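Local coordinates for oxalate biosynthetic component 1 (Burkholderia thailandensis, PDB 5IKY), which probably produces oxalate in a quorum sensing-dependent pathway, as a bifunctional enzyme that joins serine hydrolase and lyase activities, at residues P455-L460 with E477-V482; Q135-G140 with V491-G496; N481-R486 with V501-R506. One frame throughout, in Å; residues are numbered along the deposited sequence.

Interaction 1 of 3, residues P455-L460 with E477-V482; sequences PFQALL and EDALNV. With MG (magnesium ion), chain B.
Gln457 reaches out of the 455-460 turn and lays its amide against the methyl of Ala479, and nearly all of the contact rests on this one side chain. Its CB starts toward the 477-482 segment. CG lies anti to the carbonyl carbon (chi1 -81°) and the chain then runs extended, which carries the flat end across to Ala479. There Gln457 CD stands 3.6 Å from Ala479 CB, with Gln457 OE1 at a similar distance; the methyl sits over the flat face of the amide, within reach of CD, OE1 and NE2 alike. Gln457 NE2 comes closest, 3.5 Å from Ala479 CB, and also approaches Asp478 CB at 4.0 Å. The amide is turned almost perpendicular to the Asp478 carboxylate, the planes 88° apart, and no direct bond joins the two groups.

A water spans the gap: Asp478 OD2 lies 2.7 Å from it, while the bond from Gln457 NE2 to the same water is weak. NE2 also gives a weak hydrogen bond to Leu452 O. The stronger partner of Asp478 is Arg473, which forms a salt bridge with OD1 and probably helps to keep the carboxylate charged.

One residue earlier, Glu477 sends its extended chain farther from Gln457 and binds the magnesium ion through OE2 at 2.4 Å; His227 is the second protein ligand, and a water lies 2.6 Å from the metal. The contact thus sits beside the metal site of the parallel barrel, probably the lyase domain, at the ends of strands 446-451 and 471-474. Phe456 and Leu459 pack the turn onto helix 403-415, Leu459 also touches helix 418-442, and Asn481 leads into the strand paired with 491-493.

Interaction 2 of 3, residues Q135-G140 with V491-G496; sequences QLTTFG and VRKACG
Lys493 drapes its side chain over the last turn of helix 126-138, touching Thr137 with its root and Thr138 with its tip. At the root, Lys493 CB packs 3.6 Å from Thr137 CB, and Lys493 N gives a weak hydrogen bond to Thr137 OG1, 3.3 Å long and bent to 146°. Further out, the chain bends at chi2 (69°) and then runs straight, carrying CD and CE past the second threonine. Lys493 CE lies 3.4 Å from Thr138 OG1, and NZ ends in a weak hydrogen bond of 3.2 Å to that same oxygen. Arg492 adds a light brush, its CB 4.4 Å from Thr137 CG2.

Behind this first shell, the helix itself sets the two hydroxyls. Thr137 OG1 is hydrogen-bonded to Val133 O and Thr138 OG1 to Leu134 O, one turn back in each case, so each oxygen is held against the helix while it meets the lysine. A further weak bond from Lys493 NZ goes to Arg198 O. The long arm of Arg492 leads away from the helix into salt bridges with Asp484 and Asp499.

The helix stops directly after the contact, where Gly140 takes a positive phi of 109° and closes a Schellman motif. Helix 126-138 lies in the N-terminal family region; Phe139, on its other flank, packs on strands 156-160 and 190-192. Strand 491-493 is one half of a two-stranded antiparallel hairpin with 481-483, so the N-terminal region here rests on a hairpin that emerges from the barrel after strand 471-474.

Interaction 3 of 3, residues N481-R486 with V501-R506; sequences NVFDAR and VRWLRR
This is apolar packing of a helix on a strand: Trp503 of helix 497-510 lies against Val482 and Phe483 of strand 481-483, in the hairpin that precedes the helix. With CG anti to the backbone N (chi1 165°), the indole of Trp503 swings out from the helix and alongside Phe483, the two side chains pointing the same way. Their rings are oblique, the six-membered rings centred 6.0 Å apart with planes at 46°. Trp503 CZ2 comes to the edge of the phenyl ring near its plane, 3.8 Å from Phe483 CD2, and Trp503 NE1 lies 3.7 Å from Phe483 CB. At the five-membered end of the indole, Trp503 CD1 sits 3.5 Å from Phe483 O. Val482 passes the tryptophan in the opposing direction and puts its CG2 branch 3.8 Å from Trp503 CB, filling in at the base of the indole.

Past the strand, Asp484 and Arg486 shape the turn. Arg486 grips the carboxylate side-on, NE on OD1 and NH2 on OD2, the latter a 2.7 Å salt bridge within the guanidinium plane and almost straight at 171°. Asp484 OD1 also accepts from Arg486 N, 3.1 Å away and from above the carboxylate plane, which makes an Asx turn. With Arg492 as a further partner, the carboxylate is held from several sides and probably stays charged.

Another flank of the helix faces the parallel sheet, where Val501 and Leu504 pack on strand 471-474, while Arg502 reaches Asp1018 of the C-terminal hydrolase region. Helix 497-510 is therefore wedged between barrel strand 471-474 and the hairpin.

Overall arrangement
From the N terminus, helix 126-138 comes first, and interaction 2 joins it to strand 491-493 more than 350 residues later, closing by far the longest loop of the three. Interaction 1 is nested inside that loop: 455-460 meets 477-482 after a short excursion through helix 460-466 and strand 471-474. Interaction 3 starts on Asn481 and Val482, where interaction 1 ends, and reaches helix 497-510, so it crosses interaction 2. Paired strands 481-483 and 491-493 connect all three, with Val482 N and Arg492 O 2.8 Å apart. Together they tie the N-terminal domain, the hairpin and the magnesium-binding barrel region into one neighbourhood.

Interaction 1 of 3, residues P455-L460 with E477-V482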
loop_
_atom_site.group_PDB
_atom_site.type_symbol
_atom_site.label_atom_id
_atom_site.label_comp_id
_atom_site.label_asym_id
_atom_site.label_seq_id
_atom_site.Cartn_x
_atom_site.Cartn_y
_atom_site.Cartn_z
ATOM N N PRO A 455 6.349 28.038 -5.917
ATOM C CA PRO A 455 5.182 28.653 -6.565
ATOM C C PRO A 455 4.887 28.117 -7.964
ATOM O O PRO A 455 3.725 28.075 -8.370
ATOM C CB PRO A 455 5.565 30.139 -6.640
ATOM C CG PRO A 455 6.633 30.317 -5.613
ATOM C CD PRO A 455 7.394 29.031 -5.619
ATOM N N PHE A 456 5.926 27.714 -8.688
ATOM C CA PHE A 456 5.778 27.286 -10.076
ATOM C C PHE A 456 5.034 25.955 -10.213
ATOM O O PHE A 456 4.721 25.529 -11.325
ATOM C CB PHE A 456 7.154 27.180 -10.742
ATOM C CG PHE A 456 7.936 28.462 -10.722
ATOM C CD1 PHE A 456 7.836 29.367 -11.766
ATOM C CD2 PHE A 456 8.767 28.767 -9.655
ATOM C CE1 PHE A 456 8.551 30.551 -11.747
ATOM C CE2 PHE A 456 9.483 29.949 -9.631
ATOM C CZ PHE A 456 9.374 30.842 -10.678
ATOM N N GLN A 457 4.749 25.303 -9.088
ATOM C CA GLN A 457 4.083 24.000 -9.103
ATOM C C GLN A 457 2.666 24.079 -9.664
ATOM O O GLN A 457 2.051 23.055 -9.961
ATOM C CB GLN A 457 4.057 23.389 -7.698
ATOM C CG GLN A 457 5.360 22.707 -7.317
ATOM C CD GLN A 457 5.226 21.783 -6.127
ATOM O OE1 GLN A 457 4.214 21.793 -5.428
ATOM N NE2 GLN A 457 6.253 20.973 -5.892
ATOM N N ALA A 458 2.157 25.296 -9.815
ATOM C CA ALA A 458 0.881 25.506 -10.479
ATOM C C ALA A 458 1.008 25.232 -11.976
ATOM O O ALA A 458 0.009 25.056 -12.670
ATOM C CB ALA A 458 0.382 26.921 -10.236
ATOM N N LEU A 459 2.246 25.193 -12.464
ATOM C CA LEU A 459 2.518 24.949 -13.878
ATOM C C LEU A 459 2.886 23.496 -14.141
ATOM O O LEU A 459 3.013 23.076 -15.291
ATOM C CB LEU A 459 3.652 25.849 -14.366
ATOM C CG LEU A 459 3.545 27.344 -14.080
ATOM C CD1 LEU A 459 4.793 28.045 -14.576
ATOM C CD2 LEU A 459 2.303 27.921 -14.736
ATOM N N LEU A 460 3.053 22.738 -13.063
ATOM C CA LEU A 460 3.599 21.388 -13.129
ATOM C C LEU A 460 2.850 20.476 -14.098
ATOM O O LEU A 460 3.449 19.901 -15.005
ATOM C CB LEU A 460 3.607 20.774 -11.730
ATOM C CG LEU A 460 4.685 19.736 -11.426
ATOM C CD1 LEU A 460 5.992 20.088 -12.109
ATOM C CD2 LEU A 460 4.885 19.637 -9.921
ATOM N N GLU A 477 11.006 18.441 -0.708
ATOM C CA GLU A 477 12.286 18.855 -1.272
ATOM C C GLU A 477 12.128 20.055 -2.197
ATOM O O GLU A 477 12.971 20.952 -2.219
ATOM C CB GLU A 477 12.939 17.700 -2.031
ATOM C CG GLU A 477 14.152 18.111 -2.856
ATOM C CD GLU A 477 14.987 16.925 -3.301
ATOM O OE1 GLU A 477 14.625 15.779 -2.962
ATOM O OE2 GLU A 477 16.010 17.143 -3.983
ATOM N N ASP A 478 11.034 20.070 -2.952
ATOM C CA ASP A 478 10.808 21.107 -3.953
ATOM C C ASP A 478 9.947 22.247 -3.418
ATOM O O ASP A 478 10.261 23.420 -3.622
ATOM C CB ASP A 478 10.156 20.504 -5.200
ATOM C CG ASP A 478 10.971 19.370 -5.798
ATOM O OD1 ASP A 478 12.203 19.336 -5.582
ATOM O OD2 ASP A 478 10.380 18.515 -6.490
ATOM N N ALA A 479 8.860 21.898 -2.737
ATOM C CA ALA A 479 7.929 22.895 -2.221
ATOM C C ALA A 479 7.373 22.480 -0.867
ATOM O O ALA A 479 7.144 21.297 -0.619
ATOM C CB ALA A 479 6.796 23.121 -3.209
ATOM N N LEU A 480 7.149 23.459 0.003
ATOM C CA LEU A 480 6.662 23.186 1.350
ATOM C C LEU A 480 5.167 23.444 1.487
ATOM O O LEU A 480 4.571 23.139 2.520
ATOM C CB LEU A 480 7.425 24.027 2.371
ATOM C CG LEU A 480 8.931 23.787 2.469
ATOM C CD1 LEU A 480 9.525 24.620 3.598
ATOM C CD2 LEU A 480 9.231 22.305 2.661
ATOM N N ASN A 481 4.563 24.008 0.447
ATOM C CA ASN A 481 3.136 24.305 0.472
ATOM C C ASN A 481 2.339 23.371 -0.429
ATOM O O ASN A 481 2.905 22.624 -1.227
ATOM C CB ASN A 481 2.882 25.755 0.056
ATOM C CG ASN A 481 3.657 26.747 0.895
ATOM O OD1 ASN A 481 3.934 26.505 2.071
ATOM N ND2 ASN A 481 4.009 27.878 0.295
ATOM N N VAL A 482 1.019 23.422 -0.291
ATOM C CA VAL A 482 0.118 22.663 -1.150
ATOM C C VAL A 482 -1.143 23.489 -1.399
ATOM O O VAL A 482 -1.608 24.215 -0.518
ATOM C CB VAL A 482 -0.245 21.289 -0.532
ATOM C CG1 VAL A 482 -0.970 21.460 0.799
ATOM C CG2 VAL A 482 -1.078 20.460 -1.502
HETATM MG MG MG B . 17.621 15.569 -4.724
HETATM O O HOH W 1 8.435 19.454 -8.136
HETATM O O HOH W 2 19.897 14.883 -5.726
#

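Interaction 2 of 3, residues Q135-G140 with V491-G496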
loop_
_atom_site.group_PDB
_atom_site.type_symbol
_atom_site.label_atom_id
_atom_site.label_comp_id
_atom_site.label_asym_id
_atom_site.label_seq_id
_atom_site.Cartn_x
_atom_site.Cartn_y
_atom_site.Cartn_z
ATOM N N GLN A 135 1.939 31.324 7.788
ATOM C CA GLN A 135 2.701 31.471 9.025
ATOM C C GLN A 135 2.188 30.548 10.122
ATOM O O GLN A 135 2.973 29.881 10.796
ATOM C CB GLN A 135 2.677 32.918 9.519
ATOM C CG GLN A 135 3.924 33.708 9.161
ATOM C CD GLN A 135 5.175 33.191 9.853
ATOM O OE1 GLN A 135 5.102 32.402 10.795
ATOM N NE2 GLN A 135 6.332 33.642 9.387
ATOM N N LEU A 136 0.872 30.512 10.302
ATOM C CA LEU A 136 0.289 29.695 11.358
ATOM C C LEU A 136 0.475 28.207 11.067
ATOM O O LEU A 136 0.775 27.430 11.973
ATOM C CB LEU A 136 -1.194 30.026 11.547
ATOM C CG LEU A 136 -1.486 31.442 12.058
ATOM C CD1 LEU A 136 -2.928 31.582 12.509
ATOM C CD2 LEU A 136 -0.540 31.816 13.185
ATOM N N THR A 137 0.316 27.811 9.809
ATOM C CA THR A 137 0.471 26.403 9.451
ATOM C C THR A 137 1.938 25.979 9.505
ATOM O O THR A 137 2.240 24.808 9.742
ATOM C CB THR A 137 -0.102 26.093 8.053
ATOM O OG1 THR A 137 0.462 26.984 7.082
ATOM C CG2 THR A 137 -1.619 26.236 8.056
ATOM N N THR A 138 2.844 26.929 9.287
ATOM C CA THR A 138 4.271 26.679 9.476
ATOM C C THR A 138 4.541 26.395 10.949
ATOM O O THR A 138 5.394 25.576 11.289
ATOM C CB THR A 138 5.136 27.875 9.010
ATOM O OG1 THR A 138 4.913 28.124 7.616
ATOM C CG2 THR A 138 6.616 27.592 9.233
ATOM N N PHE A 139 3.788 27.063 11.818
ATOM C CA PHE A 139 3.957 26.928 13.258
ATOM C C PHE A 139 3.249 25.703 13.823
ATOM O O PHE A 139 3.357 25.418 15.016
ATOM C CB PHE A 139 3.453 28.184 13.972
ATOM C CG PHE A 139 4.391 29.351 13.879
ATOM C CD1 PHE A 139 5.687 29.180 13.420
ATOM C CD2 PHE A 139 3.984 30.615 14.271
ATOM C CE1 PHE A 139 6.556 30.253 13.337
ATOM C CE2 PHE A 139 4.846 31.691 14.194
ATOM C CZ PHE A 139 6.134 31.511 13.727
ATOM N N GLY A 140 2.518 24.985 12.976
ATOM C CA GLY A 140 1.845 23.775 13.413
ATOM C C GLY A 140 0.332 23.867 13.506
ATOM O O GLY A 140 -0.327 22.885 13.855
ATOM N N VAL A 491 -3.841 28.403 -0.401
ATOM C CA VAL A 491 -2.580 27.713 -0.148
ATOM C C VAL A 491 -2.323 27.534 1.353
ATOM O O VAL A 491 -2.714 28.371 2.171
ATOM C CB VAL A 491 -1.399 28.467 -0.804
ATOM C CG1 VAL A 491 -1.166 29.810 -0.122
ATOM C CG2 VAL A 491 -0.137 27.623 -0.787
ATOM N N ARG A 492 -1.685 26.421 1.709
ATOM C CA ARG A 492 -1.321 26.138 3.095
ATOM C C ARG A 492 -0.065 25.278 3.146
ATOM O O ARG A 492 0.411 24.805 2.117
ATOM C CB ARG A 492 -2.464 25.432 3.820
ATOM C CG ARG A 492 -2.869 24.134 3.156
ATOM C CD ARG A 492 -3.852 23.338 3.995
ATOM N NE ARG A 492 -4.292 22.146 3.278
ATOM C CZ ARG A 492 -3.619 21.000 3.249
ATOM N NH1 ARG A 492 -2.472 20.885 3.908
ATOM N NH2 ARG A 492 -4.093 19.969 2.561
ATOM N N LYS A 493 0.466 25.078 4.347
ATOM C CA LYS A 493 1.624 24.213 4.532
ATOM C C LYS A 493 1.247 22.769 4.225
ATOM O O LYS A 493 0.191 22.295 4.647
ATOM C CB LYS A 493 2.166 24.323 5.958
ATOM C CG LYS A 493 3.677 24.248 6.065
ATOM C CD LYS A 493 4.323 25.483 5.459
ATOM C CE LYS A 493 5.820 25.503 5.710
ATOM N NZ LYS A 493 6.458 26.729 5.155
ATOM N N ALA A 494 2.108 22.076 3.487
ATOM C CA ALA A 494 1.863 20.683 3.140
ATOM C C ALA A 494 2.130 19.781 4.341
ATOM O O ALA A 494 3.186 19.864 4.965
ATOM C CB ALA A 494 2.725 20.270 1.954
ATOM N N CYS A 495 1.172 18.914 4.655
ATOM C CA CYS A 495 1.284 18.030 5.814
ATOM C C CYS A 495 2.160 16.815 5.517
ATOM O O CYS A 495 2.018 15.766 6.142
ATOM C CB CYS A 495 -0.107 17.573 6.272
ATOM S SG CYS A 495 -1.199 18.900 6.828
ATOM N N GLY A 496 3.072 16.969 4.567
ATOM C CA GLY A 496 3.932 15.882 4.148
ATOM C C GLY A 496 3.904 15.766 2.640
ATOM O O GLY A 496 3.104 16.428 1.977
#

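Interaction 3 of 3, residues N481-R486 with V501-R506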
loop_
_atom_site.group_PDB
_atom_site.type_symbol
_atom_site.label_atom_id
_atom_site.label_comp_id
_atom_site.label_asym_id
_atom_site.label_seq_id
_atom_site.Cartn_x
_atom_site.Cartn_y
_atom_site.Cartn_z
ATOM N N ASN A 481 4.563 24.008 0.447
ATOM C CA ASN A 481 3.136 24.305 0.472
ATOM C C ASN A 481 2.339 23.371 -0.429
ATOM O O ASN A 481 2.905 22.624 -1.227
ATOM C CB ASN A 481 2.882 25.755 0.056
ATOM C CG ASN A 481 3.657 26.747 0.895
ATOM O OD1 ASN A 481 3.934 26.505 2.071
ATOM N ND2 ASN A 481 4.009 27.878 0.295
ATOM N N VAL A 482 1.019 23.422 -0.291
ATOM C CA VAL A 482 0.118 22.663 -1.150
ATOM C C VAL A 482 -1.143 23.489 -1.399
ATOM O O VAL A 482 -1.608 24.215 -0.518
ATOM C CB VAL A 482 -0.245 21.289 -0.532
ATOM C CG1 VAL A 482 -0.970 21.460 0.799
ATOM C CG2 VAL A 482 -1.078 20.460 -1.502
ATOM N N PHE A 483 -1.684 23.401 -2.607
ATOM C CA PHE A 483 -2.885 24.153 -2.938
ATOM C C PHE A 483 -4.126 23.473 -2.371
ATOM O O PHE A 483 -4.332 22.274 -2.553
ATOM C CB PHE A 483 -3.012 24.330 -4.450
ATOM C CG PHE A 483 -1.953 25.216 -5.043
ATOM C CD1 PHE A 483 -1.946 26.577 -4.781
ATOM C CD2 PHE A 483 -0.965 24.691 -5.858
ATOM C CE1 PHE A 483 -0.974 27.396 -5.322
ATOM C CE2 PHE A 483 0.009 25.505 -6.402
ATOM C CZ PHE A 483 0.005 26.858 -6.134
ATOM N N ASP A 484 -4.941 24.257 -1.672
ATOM C CA ASP A 484 -6.178 23.767 -1.083
ATOM C C ASP A 484 -7.256 24.836 -1.215
ATOM O O ASP A 484 -7.181 25.888 -0.577
ATOM C CB ASP A 484 -5.966 23.390 0.387
ATOM C CG ASP A 484 -7.099 22.545 0.948
ATOM O OD1 ASP A 484 -8.225 22.598 0.409
ATOM O OD2 ASP A 484 -6.860 21.825 1.941
ATOM N N ALA A 485 -8.255 24.559 -2.045
ATOM C CA ALA A 485 -9.305 25.529 -2.344
ATOM C C ALA A 485 -10.187 25.832 -1.130
ATOM O O ALA A 485 -10.814 26.889 -1.061
ATOM C CB ALA A 485 -10.155 25.033 -3.503
ATOM N N ARG A 486 -10.228 24.908 -0.174
ATOM C CA ARG A 486 -11.044 25.079 1.024
ATOM C C ARG A 486 -10.472 26.142 1.960
ATOM O O ARG A 486 -11.166 26.646 2.844
ATOM C CB ARG A 486 -11.172 23.753 1.774
ATOM C CG ARG A 486 -11.761 22.624 0.949
ATOM C CD ARG A 486 -11.567 21.291 1.650
ATOM N NE ARG A 486 -10.155 21.023 1.910
ATOM C CZ ARG A 486 -9.698 19.933 2.516
ATOM N NH1 ARG A 486 -10.543 18.999 2.930
ATOM N NH2 ARG A 486 -8.396 19.777 2.709
ATOM N N VAL A 501 1.313 14.614 -3.164
ATOM C CA VAL A 501 1.050 13.545 -4.120
ATOM C C VAL A 501 -0.455 13.392 -4.319
ATOM O O VAL A 501 -0.929 13.175 -5.434
ATOM C CB VAL A 501 1.656 12.204 -3.661
ATOM C CG1 VAL A 501 1.253 11.086 -4.604
ATOM C CG2 VAL A 501 3.170 12.308 -3.584
ATOM N N ARG A 502 -1.200 13.523 -3.227
ATOM C CA ARG A 502 -2.653 13.454 -3.278
ATOM C C ARG A 502 -3.212 14.573 -4.147
ATOM O O ARG A 502 -4.092 14.352 -4.978
ATOM C CB ARG A 502 -3.247 13.533 -1.872
ATOM C CG ARG A 502 -4.762 13.441 -1.841
ATOM C CD ARG A 502 -5.295 13.554 -0.423
ATOM N NE ARG A 502 -6.738 13.342 -0.373
ATOM C CZ ARG A 502 -7.311 12.147 -0.259
ATOM N NH1 ARG A 502 -6.561 11.055 -0.187
ATOM N NH2 ARG A 502 -8.633 12.044 -0.221
ATOM N N TRP A 503 -2.689 15.778 -3.947
ATOM C CA TRP A 503 -3.091 16.929 -4.741
ATOM C C TRP A 503 -2.793 16.707 -6.223
ATOM O O TRP A 503 -3.634 16.980 -7.078
ATOM C CB TRP A 503 -2.386 18.193 -4.243
ATOM C CG TRP A 503 -2.466 19.337 -5.204
ATOM C CD1 TRP A 503 -3.484 20.239 -5.324
ATOM C CD2 TRP A 503 -1.490 19.699 -6.189
ATOM N NE1 TRP A 503 -3.201 21.142 -6.321
ATOM C CE2 TRP A 503 -1.983 20.831 -6.868
ATOM C CE3 TRP A 503 -0.248 19.175 -6.561
ATOM C CZ2 TRP A 503 -1.276 21.450 -7.898
ATOM C CZ3 TRP A 503 0.453 19.791 -7.584
ATOM C CH2 TRP A 503 -0.063 20.916 -8.240
ATOM N N LEU A 504 -1.597 16.208 -6.516
ATOM C CA LEU A 504 -1.186 15.948 -7.893
ATOM C C LEU A 504 -2.046 14.867 -8.540
ATOM O O LEU A 504 -2.435 14.986 -9.703
ATOM C CB LEU A 504 0.288 15.543 -7.944
ATOM C CG LEU A 504 0.855 15.186 -9.321
ATOM C CD1 LEU A 504 0.654 16.329 -10.300
ATOM C CD2 LEU A 504 2.327 14.820 -9.222
ATOM N N ARG A 505 -2.340 13.814 -7.782
ATOM C CA ARG A 505 -3.151 12.710 -8.285
ATOM C C ARG A 505 -4.568 13.154 -8.635
ATOM O O ARG A 505 -5.078 12.820 -9.702
ATOM C CB ARG A 505 -3.205 11.570 -7.265
ATOM C CG ARG A 505 -4.187 10.469 -7.640
ATOM C CD ARG A 505 -4.083 9.266 -6.716
ATOM N NE ARG A 505 -4.226 9.623 -5.308
ATOM C CZ ARG A 505 -5.393 9.768 -4.688
ATOM N NH1 ARG A 505 -6.526 9.594 -5.354
ATOM N NH2 ARG A 505 -5.428 10.093 -3.403
ATOM N N ARG A 506 -5.203 13.904 -7.738
ATOM C CA ARG A 506 -6.565 14.376 -7.975
ATOM C C ARG A 506 -6.595 15.357 -9.141
ATOM O O ARG A 506 -7.578 15.433 -9.881
ATOM C CB ARG A 506 -7.145 15.027 -6.716
ATOM C CG ARG A 506 -7.252 14.083 -5.527
ATOM C CD ARG A 506 -7.938 14.741 -4.334
ATOM N NE ARG A 506 -9.360 14.411 -4.260
ATOM C CZ ARG A 506 -10.346 15.288 -4.429
ATOM N NH1 ARG A 506 -10.072 16.561 -4.680
ATOM N NH2 ARG A 506 -11.607 14.891 -4.343
#